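Local atomic coordinates of probable glucarate dehydratase (Mycobacterium smegmatis str. MC2 155, PDB entry 3VDG), a protein that probably dehydrates an acid sugar such as glucarate, as a metal-dependent member of the enolase superfamily. Residues A[59-64]-A[137-142]; A[70-75]-A[143-148]; A[168-173]-A[368-373]; A[211-216]-A[239-244]. All blocks are in the same frame, centred on the assembly; numbering follows the deposited sequence. Where two conformers were deposited one is given.

Contact 1: residues A[59-64]-A[137-142]; sequences AVIQLD and SPFEVA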
# COMPACT_ATOMS: atom_id res chain seq x y z
N ALA A 59 -10.61 -12.35 -21.41
CA ALA A 59 -11.86 -12.76 -20.76
C ALA A 59 -12.45 -11.51 -20.12
O ALA A 59 -11.76 -10.78 -19.42
CB ALA A 59 -11.62 -13.85 -19.73
N VAL A 60 -13.72 -11.26 -20.41
CA VAL A 60 -14.45 -10.14 -19.80
C VAL A 60 -15.22 -10.66 -18.61
O VAL A 60 -15.95 -11.67 -18.71
CB VAL A 60 -15.41 -9.52 -20.82
CG1 VAL A 60 -16.37 -8.54 -20.13
CG2 VAL A 60 -14.62 -8.83 -21.93
N ILE A 61 -15.04 -10.00 -17.47
CA ILE A 61 -15.79 -10.31 -16.26
C ILE A 61 -16.89 -9.28 -16.08
O ILE A 61 -16.63 -8.08 -16.09
CB ILE A 61 -14.91 -10.32 -14.97
CG1 ILE A 61 -14.12 -11.62 -14.85
CG2 ILE A 61 -15.78 -10.22 -13.72
CD1 ILE A 61 -13.02 -11.77 -15.87
N GLN A 62 -18.12 -9.77 -15.94
CA GLN A 62 -19.24 -8.91 -15.55
C GLN A 62 -19.64 -9.41 -14.17
O GLN A 62 -20.07 -10.56 -14.01
CB GLN A 62 -20.40 -9.03 -16.55
CG GLN A 62 -20.23 -8.16 -17.79
CD GLN A 62 -21.22 -8.52 -18.89
OE1 GLN A 62 -21.23 -9.64 -19.38
NE2 GLN A 62 -22.05 -7.56 -19.27
N LEU A 63 -19.43 -8.58 -13.16
CA LEU A 63 -19.62 -9.02 -11.79
C LEU A 63 -20.96 -8.43 -11.33
O LEU A 63 -21.10 -7.21 -11.25
CB LEU A 63 -18.47 -8.51 -10.90
CG LEU A 63 -18.58 -8.90 -9.43
CD1 LEU A 63 -18.35 -10.39 -9.29
CD2 LEU A 63 -17.60 -8.14 -8.54
N ASP A 64 -21.92 -9.30 -11.06
CA ASP A 64 -23.30 -8.90 -10.75
C ASP A 64 -23.56 -8.84 -9.25
O ASP A 64 -23.03 -9.65 -8.49
CB ASP A 64 -24.26 -9.88 -11.42
CG ASP A 64 -24.11 -9.89 -12.94
OD1 ASP A 64 -24.02 -8.79 -13.53
OD2 ASP A 64 -24.07 -10.98 -13.54
N SER A 137 -7.30 -10.45 -9.63
CA SER A 137 -7.26 -9.16 -10.30
C SER A 137 -8.58 -8.68 -10.96
O SER A 137 -9.10 -7.62 -10.61
CB SER A 137 -6.11 -9.13 -11.32
OG SER A 137 -6.09 -7.88 -11.96
N PRO A 138 -9.11 -9.44 -11.96
CA PRO A 138 -10.31 -8.93 -12.64
C PRO A 138 -11.53 -8.78 -11.72
O PRO A 138 -12.38 -7.90 -11.93
CB PRO A 138 -10.61 -10.01 -13.70
CG PRO A 138 -9.96 -11.25 -13.16
CD PRO A 138 -8.69 -10.75 -12.49
N PHE A 139 -11.63 -9.63 -10.70
CA PHE A 139 -12.73 -9.49 -9.75
C PHE A 139 -12.55 -8.27 -8.88
O PHE A 139 -13.53 -7.57 -8.56
CB PHE A 139 -12.89 -10.75 -8.90
CG PHE A 139 -13.28 -11.94 -9.70
CD1 PHE A 139 -14.59 -12.09 -10.16
CD2 PHE A 139 -12.33 -12.90 -10.04
CE1 PHE A 139 -14.95 -13.18 -10.94
CE2 PHE A 139 -12.69 -14.00 -10.82
CZ PHE A 139 -14.00 -14.14 -11.26
N GLU A 140 -11.31 -7.99 -8.51
CA GLU A 140 -11.01 -6.79 -7.71
C GLU A 140 -11.32 -5.54 -8.52
O GLU A 140 -11.87 -4.58 -8.00
CB GLU A 140 -9.54 -6.79 -7.29
CG GLU A 140 -9.19 -5.73 -6.25
CD GLU A 140 -8.52 -4.49 -6.83
OE1 GLU A 140 -8.48 -4.32 -8.08
OE2 GLU A 140 -8.03 -3.66 -6.03
N VAL A 141 -10.96 -5.54 -9.80
CA VAL A 141 -11.23 -4.35 -10.64
C VAL A 141 -12.74 -4.16 -10.77
O VAL A 141 -13.25 -3.06 -10.62
CB VAL A 141 -10.57 -4.47 -12.03
CG1 VAL A 141 -11.10 -3.40 -12.98
CG2 VAL A 141 -9.04 -4.33 -11.91
N ALA A 142 -13.47 -5.26 -11.01
CA ALA A 142 -14.92 -5.20 -11.09
C ALA A 142 -15.55 -4.74 -9.76
O ALA A 142 -16.57 -4.01 -9.75
CB ALA A 142 -15.49 -6.57 -11.52

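Contact 2: residues A[70-75]-A[143-148]; sequences TGLGET and CLDVQG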
# COMPACT_ATOMS: atom_id res chain seq x y z
N THR A 70 -23.53 -3.72 -12.09
CA THR A 70 -22.59 -4.72 -12.63
C THR A 70 -21.22 -4.07 -12.77
O THR A 70 -21.11 -2.97 -13.31
CB THR A 70 -23.06 -5.24 -14.02
OG1 THR A 70 -24.25 -6.03 -13.84
CG2 THR A 70 -21.98 -6.13 -14.68
N GLY A 71 -20.19 -4.74 -12.27
CA GLY A 71 -18.81 -4.23 -12.39
C GLY A 71 -18.06 -4.99 -13.50
O GLY A 71 -18.36 -6.16 -13.78
N LEU A 72 -17.07 -4.34 -14.10
CA LEU A 72 -16.34 -4.92 -15.22
C LEU A 72 -14.88 -5.14 -14.83
O LEU A 72 -14.29 -4.32 -14.13
CB LEU A 72 -16.38 -3.98 -16.44
CG LEU A 72 -17.79 -3.62 -16.95
CD1 LEU A 72 -17.70 -2.68 -18.15
CD2 LEU A 72 -18.52 -4.91 -17.27
N GLY A 73 -14.32 -6.26 -15.30
CA GLY A 73 -12.89 -6.54 -15.17
C GLY A 73 -12.48 -7.22 -16.47
O GLY A 73 -13.34 -7.67 -17.25
N GLU A 74 -11.17 -7.35 -16.69
CA GLU A 74 -10.66 -7.95 -17.93
C GLU A 74 -9.36 -8.65 -17.61
O GLU A 74 -8.54 -8.13 -16.84
CB GLU A 74 -10.42 -6.87 -19.00
CG GLU A 74 -9.89 -7.40 -20.33
CD GLU A 74 -9.48 -6.28 -21.29
OE1 GLU A 74 -10.08 -5.18 -21.24
OE2 GLU A 74 -8.57 -6.49 -22.11
N THR A 75 -9.17 -9.83 -18.20
CA THR A 75 -7.99 -10.62 -17.89
C THR A 75 -7.65 -11.52 -19.08
O THR A 75 -8.24 -11.37 -20.17
CB THR A 75 -8.27 -11.46 -16.61
OG1 THR A 75 -7.12 -12.22 -16.24
CG2 THR A 75 -9.44 -12.38 -16.84
N CYS A 143 -14.98 -5.16 -8.64
CA CYS A 143 -15.47 -4.70 -7.32
C CYS A 143 -15.30 -3.19 -7.17
O CYS A 143 -16.21 -2.50 -6.70
CB CYS A 143 -14.75 -5.40 -6.16
SG CYS A 143 -15.35 -7.07 -5.80
N LEU A 144 -14.14 -2.68 -7.56
CA LEU A 144 -13.91 -1.23 -7.47
C LEU A 144 -14.87 -0.47 -8.39
O LEU A 144 -15.32 0.63 -8.08
CB LEU A 144 -12.46 -0.88 -7.82
CG LEU A 144 -11.42 -1.37 -6.80
CD1 LEU A 144 -10.01 -1.03 -7.28
CD2 LEU A 144 -11.66 -0.74 -5.45
N ASP A 145 -15.12 -1.04 -9.57
CA ASP A 145 -16.07 -0.45 -10.51
C ASP A 145 -17.45 -0.33 -9.81
O ASP A 145 -18.07 0.73 -9.83
CB ASP A 145 -16.14 -1.31 -11.79
CG ASP A 145 -16.99 -0.70 -12.91
OD1 ASP A 145 -17.37 0.50 -12.87
OD2 ASP A 145 -17.29 -1.46 -13.87
N VAL A 146 -17.92 -1.41 -9.17
CA VAL A 146 -19.19 -1.33 -8.42
C VAL A 146 -19.10 -0.33 -7.26
O VAL A 146 -19.99 0.50 -7.08
CB VAL A 146 -19.67 -2.71 -7.90
CG1 VAL A 146 -21.01 -2.56 -7.17
CG2 VAL A 146 -19.84 -3.68 -9.08
N GLN A 147 -18.00 -0.36 -6.50
CA GLN A 147 -17.85 0.61 -5.41
C GLN A 147 -18.04 2.02 -5.96
O GLN A 147 -18.74 2.84 -5.35
CB GLN A 147 -16.46 0.51 -4.78
CG GLN A 147 -16.26 -0.76 -3.95
CD GLN A 147 -14.88 -0.80 -3.33
OE1 GLN A 147 -14.29 0.24 -3.07
NE2 GLN A 147 -14.36 -2.00 -3.09
N GLY A 148 -17.39 2.32 -7.08
CA GLY A 148 -17.45 3.67 -7.66
C GLY A 148 -18.88 3.99 -8.10
O GLY A 148 -19.38 5.08 -7.87

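Contact 3: residues A[168-173]-A[368-373]; sequences PFSAYL and ACDTHW. With ACT (acetate ion), chain E.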
# COMPACT_ATOMS: atom_id res chain seq x y z
N PRO A 168 -0.05 9.70 -19.68
CA PRO A 168 0.73 9.57 -20.92
C PRO A 168 1.12 8.12 -21.20
O PRO A 168 1.44 7.37 -20.27
CB PRO A 168 1.98 10.43 -20.64
CG PRO A 168 2.10 10.46 -19.16
CD PRO A 168 0.69 10.41 -18.62
N PHE A 169 1.05 7.73 -22.47
CA PHE A 169 1.41 6.39 -22.89
C PHE A 169 2.53 6.46 -23.92
O PHE A 169 2.79 7.51 -24.52
CB PHE A 169 0.21 5.68 -23.50
CG PHE A 169 -0.82 5.25 -22.50
CD1 PHE A 169 -0.86 3.94 -22.02
CD2 PHE A 169 -1.75 6.17 -22.02
CE1 PHE A 169 -1.81 3.55 -21.08
CE2 PHE A 169 -2.70 5.78 -21.09
CZ PHE A 169 -2.73 4.48 -20.61
N SER A 170 3.20 5.33 -24.12
CA SER A 170 4.28 5.25 -25.12
C SER A 170 3.80 4.61 -26.41
O SER A 170 2.76 3.94 -26.44
CB SER A 170 5.46 4.46 -24.56
OG SER A 170 5.05 3.15 -24.23
N ALA A 171 4.55 4.84 -27.49
CA ALA A 171 4.36 4.15 -28.77
C ALA A 171 5.09 2.81 -28.64
O ALA A 171 6.31 2.78 -28.43
CB ALA A 171 5.01 4.99 -29.87
N TYR A 172 4.36 1.70 -28.76
CA TYR A 172 4.94 0.38 -28.56
C TYR A 172 5.25 -0.23 -29.94
O TYR A 172 4.36 -0.78 -30.58
CB TYR A 172 3.94 -0.51 -27.79
CG TYR A 172 4.56 -1.68 -27.04
CD1 TYR A 172 5.76 -2.25 -27.47
CD2 TYR A 172 3.93 -2.22 -25.92
CE1 TYR A 172 6.33 -3.32 -26.79
CE2 TYR A 172 4.50 -3.30 -25.24
CZ TYR A 172 5.69 -3.84 -25.68
OH TYR A 172 6.25 -4.90 -25.01
N LEU A 173 6.50 -0.10 -30.39
CA LEU A 173 6.93 -0.54 -31.73
C LEU A 173 7.40 -2.01 -31.74
O LEU A 173 8.01 -2.47 -30.78
CB LEU A 173 8.11 0.35 -32.20
CG LEU A 173 7.90 1.87 -32.12
CD1 LEU A 173 9.05 2.64 -32.77
CD2 LEU A 173 6.57 2.29 -32.74
N ALA A 368 5.91 7.21 -19.01
CA ALA A 368 4.76 6.93 -19.84
C ALA A 368 4.43 5.44 -19.74
O ALA A 368 5.34 4.62 -19.71
CB ALA A 368 5.08 7.33 -21.28
N CYS A 369 3.14 5.07 -19.69
CA CYS A 369 2.74 3.66 -19.63
C CYS A 369 2.80 2.97 -21.00
O CYS A 369 2.45 3.56 -22.01
CB CYS A 369 1.29 3.52 -19.12
SG CYS A 369 1.03 4.16 -17.43
N ASP A 370 3.21 1.71 -21.02
CA ASP A 370 3.06 0.90 -22.23
C ASP A 370 1.58 0.63 -22.53
O ASP A 370 0.77 0.49 -21.62
CB ASP A 370 3.75 -0.46 -22.04
CG ASP A 370 5.29 -0.34 -21.98
OD1 ASP A 370 5.84 0.73 -22.31
OD2 ASP A 370 5.94 -1.34 -21.63
N THR A 371 1.23 0.54 -23.81
CA THR A 371 -0.06 -0.01 -24.21
C THR A 371 0.08 -0.63 -25.59
O THR A 371 0.90 -0.19 -26.39
CB THR A 371 -1.17 1.07 -24.25
OG1 THR A 371 -2.41 0.48 -24.67
CG2 THR A 371 -0.78 2.19 -25.24
N HIS A 372 -0.70 -1.67 -25.85
CA HIS A 372 -0.77 -2.30 -27.17
C HIS A 372 -1.91 -1.71 -27.96
O HIS A 372 -2.24 -2.18 -29.04
CB HIS A 372 -1.02 -3.80 -27.02
CG HIS A 372 0.19 -4.58 -26.58
ND1 HIS A 372 0.76 -4.42 -25.37
CD2 HIS A 372 0.94 -5.55 -27.25
CE1 HIS A 372 1.82 -5.26 -25.26
NE2 HIS A 372 1.92 -5.94 -26.41
N TRP A 373 -2.52 -0.65 -27.44
CA TRP A 373 -3.71 -0.06 -28.09
C TRP A 373 -3.68 0.12 -29.61
O TRP A 373 -4.66 -0.22 -30.29
CB TRP A 373 -4.07 1.26 -27.44
CG TRP A 373 -5.52 1.64 -27.64
CD1 TRP A 373 -6.03 2.68 -28.41
CD2 TRP A 373 -6.69 0.99 -27.04
NE1 TRP A 373 -7.41 2.71 -28.34
CE2 TRP A 373 -7.86 1.73 -27.53
CE3 TRP A 373 -6.88 -0.08 -26.17
CZ2 TRP A 373 -9.15 1.40 -27.16
CZ3 TRP A 373 -8.19 -0.41 -25.81
CH2 TRP A 373 -9.30 0.31 -26.29
C ACT E . 4.55 -8.93 -26.61
O ACT E . 3.43 -8.36 -26.68
OXT ACT E . 4.91 -9.75 -27.49
CH3 ACT E . 5.49 -8.65 -25.48
O HOH W 1 1.53 2.03 -28.06

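Contact 4: residues A[211-216]-A[239-244]; sequences SAIKLK and HPLRLD. With NA (sodium ion), chain C.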
# COMPACT_ATOMS: atom_id res chain seq x y z
N SER A 211 4.48 10.52 -26.73
CA SER A 211 5.65 11.35 -26.44
C SER A 211 6.88 10.53 -26.03
O SER A 211 7.92 11.11 -25.75
CB SER A 211 5.34 12.27 -25.25
OG SER A 211 5.23 11.49 -24.06
N ALA A 212 6.71 9.21 -25.92
CA ALA A 212 7.81 8.29 -25.53
C ALA A 212 7.68 7.06 -26.42
O ALA A 212 6.58 6.76 -26.91
CB ALA A 212 7.73 7.90 -24.06
N ILE A 213 8.78 6.36 -26.66
CA ILE A 213 8.76 5.30 -27.66
C ILE A 213 9.47 4.07 -27.11
O ILE A 213 10.55 4.16 -26.51
CB ILE A 213 9.49 5.73 -28.95
CG1 ILE A 213 8.86 7.00 -29.55
CG2 ILE A 213 9.48 4.61 -29.97
CD1 ILE A 213 9.62 7.53 -30.76
N LYS A 214 8.86 2.91 -27.30
CA LYS A 214 9.50 1.69 -26.85
C LYS A 214 9.66 0.74 -28.03
O LYS A 214 8.74 0.62 -28.83
CB LYS A 214 8.62 1.00 -25.80
CG LYS A 214 9.06 -0.43 -25.48
CD LYS A 214 8.16 -1.08 -24.43
CE LYS A 214 8.67 -2.46 -24.06
NZ LYS A 214 7.92 -3.03 -22.90
N LEU A 215 10.80 0.05 -28.12
CA LEU A 215 11.00 -0.97 -29.16
C LEU A 215 11.08 -2.38 -28.55
O LEU A 215 11.89 -2.63 -27.64
CB LEU A 215 12.27 -0.67 -29.98
CG LEU A 215 12.66 -1.70 -31.06
CD1 LEU A 215 11.60 -1.76 -32.14
CD2 LEU A 215 14.03 -1.40 -31.68
N LYS A 216 10.26 -3.29 -29.06
CA LYS A 216 10.34 -4.70 -28.69
C LYS A 216 11.50 -5.30 -29.50
O LYS A 216 11.42 -5.38 -30.73
CB LYS A 216 9.04 -5.42 -29.03
CG LYS A 216 9.06 -6.92 -28.70
CD LYS A 216 8.39 -7.21 -27.36
CE LYS A 216 9.05 -6.49 -26.19
NZ LYS A 216 8.39 -6.86 -24.90
N HIS A 239 11.96 12.53 -27.98
CA HIS A 239 11.22 11.40 -27.42
C HIS A 239 12.07 10.50 -26.55
O HIS A 239 13.10 10.01 -26.99
CB HIS A 239 10.60 10.57 -28.53
CG HIS A 239 9.38 11.21 -29.15
ND1 HIS A 239 9.41 12.43 -29.74
CD2 HIS A 239 8.07 10.74 -29.28
CE1 HIS A 239 8.18 12.73 -30.20
NE2 HIS A 239 7.37 11.70 -29.92
N PRO A 240 11.64 10.27 -25.30
CA PRO A 240 12.32 9.23 -24.54
C PRO A 240 12.16 7.87 -25.24
O PRO A 240 11.12 7.61 -25.86
CB PRO A 240 11.58 9.25 -23.19
CG PRO A 240 11.03 10.64 -23.08
CD PRO A 240 10.63 10.98 -24.49
N LEU A 241 13.21 7.05 -25.16
CA LEU A 241 13.27 5.76 -25.86
C LEU A 241 13.56 4.63 -24.89
O LEU A 241 14.31 4.79 -23.93
CB LEU A 241 14.40 5.76 -26.93
CG LEU A 241 14.32 6.82 -28.03
CD1 LEU A 241 15.52 6.68 -28.95
CD2 LEU A 241 13.03 6.70 -28.84
N ARG A 242 12.97 3.47 -25.15
CA ARG A 242 13.22 2.31 -24.32
C ARG A 242 13.40 1.13 -25.23
O ARG A 242 12.80 1.08 -26.31
CB ARG A 242 12.02 2.01 -23.44
CG ARG A 242 11.57 3.17 -22.59
CD ARG A 242 10.09 3.00 -22.34
NE ARG A 242 9.56 4.12 -21.58
CZ ARG A 242 8.31 4.20 -21.16
NH1 ARG A 242 7.43 3.23 -21.45
NH2 ARG A 242 7.93 5.26 -20.47
N LEU A 243 14.19 0.17 -24.79
CA LEU A 243 14.42 -1.04 -25.58
C LEU A 243 14.20 -2.23 -24.66
O LEU A 243 14.62 -2.22 -23.50
CB LEU A 243 15.86 -1.03 -26.12
CG LEU A 243 16.38 -2.26 -26.88
CD1 LEU A 243 15.53 -2.54 -28.11
CD2 LEU A 243 17.85 -2.02 -27.26
N ASP A 244 13.54 -3.27 -25.18
CA ASP A 244 13.17 -4.43 -24.38
C ASP A 244 13.34 -5.70 -25.18
O ASP A 244 12.49 -6.03 -26.01
CB ASP A 244 11.70 -4.27 -23.96
CG ASP A 244 11.15 -5.51 -23.27
OD1 ASP A 244 11.93 -6.40 -22.83
OD2 ASP A 244 9.91 -5.59 -23.17
NA NA C . 9.02 -5.29 -20.92
O HOH W 2 7.08 -5.68 -22.07
O HOH W 3 10.31 -7.26 -20.70

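Contact 1: residues A[59-64]-A[137-142]
I61 lays its CD1 methyl against the ring of P138, with CB of the proline 3.7 Å from that CD1. The torsion that achieves this has CG1 anti to the carbonyl carbon (chi1 -79°), which sends the longer branch to P138 and leaves the shorter CG2 for F139. The distances bear out this division: I61 CG2 lies 4.1 Å from F139 CE1 and a little further from CB of A142, approaching the aromatic ring obliquely, while the two side chains cross at about a right angle. L63, two residues on and pointing to the same side of the strand, takes the next turn of the helix. Its CB sits 3.6 Å from CB of A142, the shortest approach in the contact, and its CD1 comes to the rim of the F139 ring near the ring plane, 4.2 Å from CD1 of the phenylalanine. No hydrogen bond joins the two segments; five buried apolar residues account for the 266 Å² buried. The spacing matches the secondary structures, since alternate strand residues I61 and L63 meet P138, F139 and A142 along one side of the helix. The axes of segments 59-64 and 137-142 approach to 8.5 Å, at 48°. This is one sheet-to-helix layer of the N-terminal capping domain of the enolase superfamily: strand 55-65 lies between strands 30-41 and 70-75, helix 131-151 covers the I61 and L63 side, and F139 reaches on to L85, A88 and I92 of helix 79-92.

Contact 2: residues A[70-75]-A[143-148]
D145 reaches from helix 131-151 to the backbone of edge strand 70-75, in the three-stranded antiparallel sheet of the enolase-type N-terminal domain. The aspartate holds CG anti to its own backbone N (chi1 -174°), which carries the carboxylate out from the helix to the strand. There OD2 accepts the backbone N-H of L72 at 2.9 Å through its anti lone pair, on the side away from OD1; the N-H...O angle of 144° marks a distinctly bent bond. OD1 is occupied too, by the backbone N of L401 and by NE2 of Q149, so both oxygens are tied down and the rotation of the carboxylate is probably fixed. L72 lies alongside the aspartate, pointing the same way, its CB 3.7 Å from OD2, and continues on to I350 and I405. The close approach is made at G71, whose CA is 4.9 Å from the CA of V146. G71 has no side chain, and V146 CG2 packs straight onto its backbone, 3.5 Å from G71 CA; the axes of the two short segments approach to 6.2 Å. V146 presents one branch alone to the strand: with CG1 anti to the backbone N, CG2 faces G71. That methyl rests against the peptide joining T70 to G71, with CG2 of V146 3.4 Å from N of G71.

Contact 3: residues A[168-173]-A[368-373]
Two backbone hydrogen bonds bridge F169 and C369: C369 N donates to P168 O at 2.9 Å, and S170 N donates to C369 O. Further along, where the backbones separate, a water takes over, accepting from Y172 N at 2.9 Å and donating to both S170 O and T371 O. S170 OG has two weak candidate acceptors here, D370 OD1 and C369 O, and the carboxylate of D370 finds stronger partners in K214 at OD2 and R242 at OD1. T371 OG1 accepts from W373 N at 3.0 Å, closing an ST turn, and also pairs with H347; its CB lies 3.6 Å from CD1 of F169. Above the face of the same ring stands SG of C369, 5.0 Å from the centroid. Y172 brings its CD2-CE2 side over one face of the H372 imidazole, the planes inclined at 58°, while its OH is hydrogen-bonded to K216. With CG anti to the carbonyl carbon (chi1 -76°), H372 turns its ring toward Y172 and the acetate, and is held at both nitrogens: ND1 pairs with S344 OG, and NE2 donates to O of the acetate at 2.9 Å with an angle of 158°. That acetate, probably from the crystallisation liquor, is also bound by N47 and H52. A donor NE2 facing a carboxylate, with Y172 near the sodium ion, is consistent with a wall of an anion-accepting pocket in the barrel.

Contact 4: residues A[211-216]-A[239-244]
D244 OD2 is gripped by a sodium ion at 2.4 Å and by NZ of K216 at 2.6 Å. K214 NZ is salt-bridged to D370 and E269, and its bond to D244 OD2, at 3.3 Å, is the weaker one. K216 meets the oxygen from above the carboxylate plane, 56° out of it. The two lysines arrive by different routes: K214 is extended, whereas K216 turns at chi2 (98°) and chi3, folding its ammonium back beside D244. A water bound to the sodium accepts from K214 NZ and, weakly, from K216 NZ; a second metal-bound water donates to D244 OD1. E269 and N292 supply the remaining protein ligands. This places D244 in the metal site at the C-terminal ends of the barrel strands, where enolase superfamily members commonly bind magnesium. Behind it the backbones pair in parallel register. I213 N donates to P240 O and R242 N to I213 O, each nearly along the C=O direction, and L215 N to R242 O follows with an angle of 164° before D244 N closes the ladder on L215 O. On the I213 and L215 side the contacts are apolar: CB of I213 lies 3.7 Å from CD2 of L241, and L215 and L243 run side by side. The two are adjacent parallel strands of a beta-alpha-beta unit, joined through helix 222-235, with strand 166-174 next to the first, strand 267-269 next to the second, and helices 194-208 and 222-235 covering the leucine side.

From the N terminus, strands 55-65 and 70-75 follow one another, and helix 131-151 then returns to both. Contact 1 and contact 2 therefore cross along the chain, their segments alternating, and lie 6 Å apart between centres, touching through L63 N to G71 O. Both close before the chain enters strand 166-174, where contact 3 opens a long loop that ends at 368-373. Contact 4 is nested within that loop and closes a short one through helix 222-235; the two touch through A171 O to K214 N and A368 O to R242 NH2. Contacts 1 and 2 tie helix 131-151 to the N-terminal sheet, while contacts 3 and 4 join neighbouring parts of the barrel.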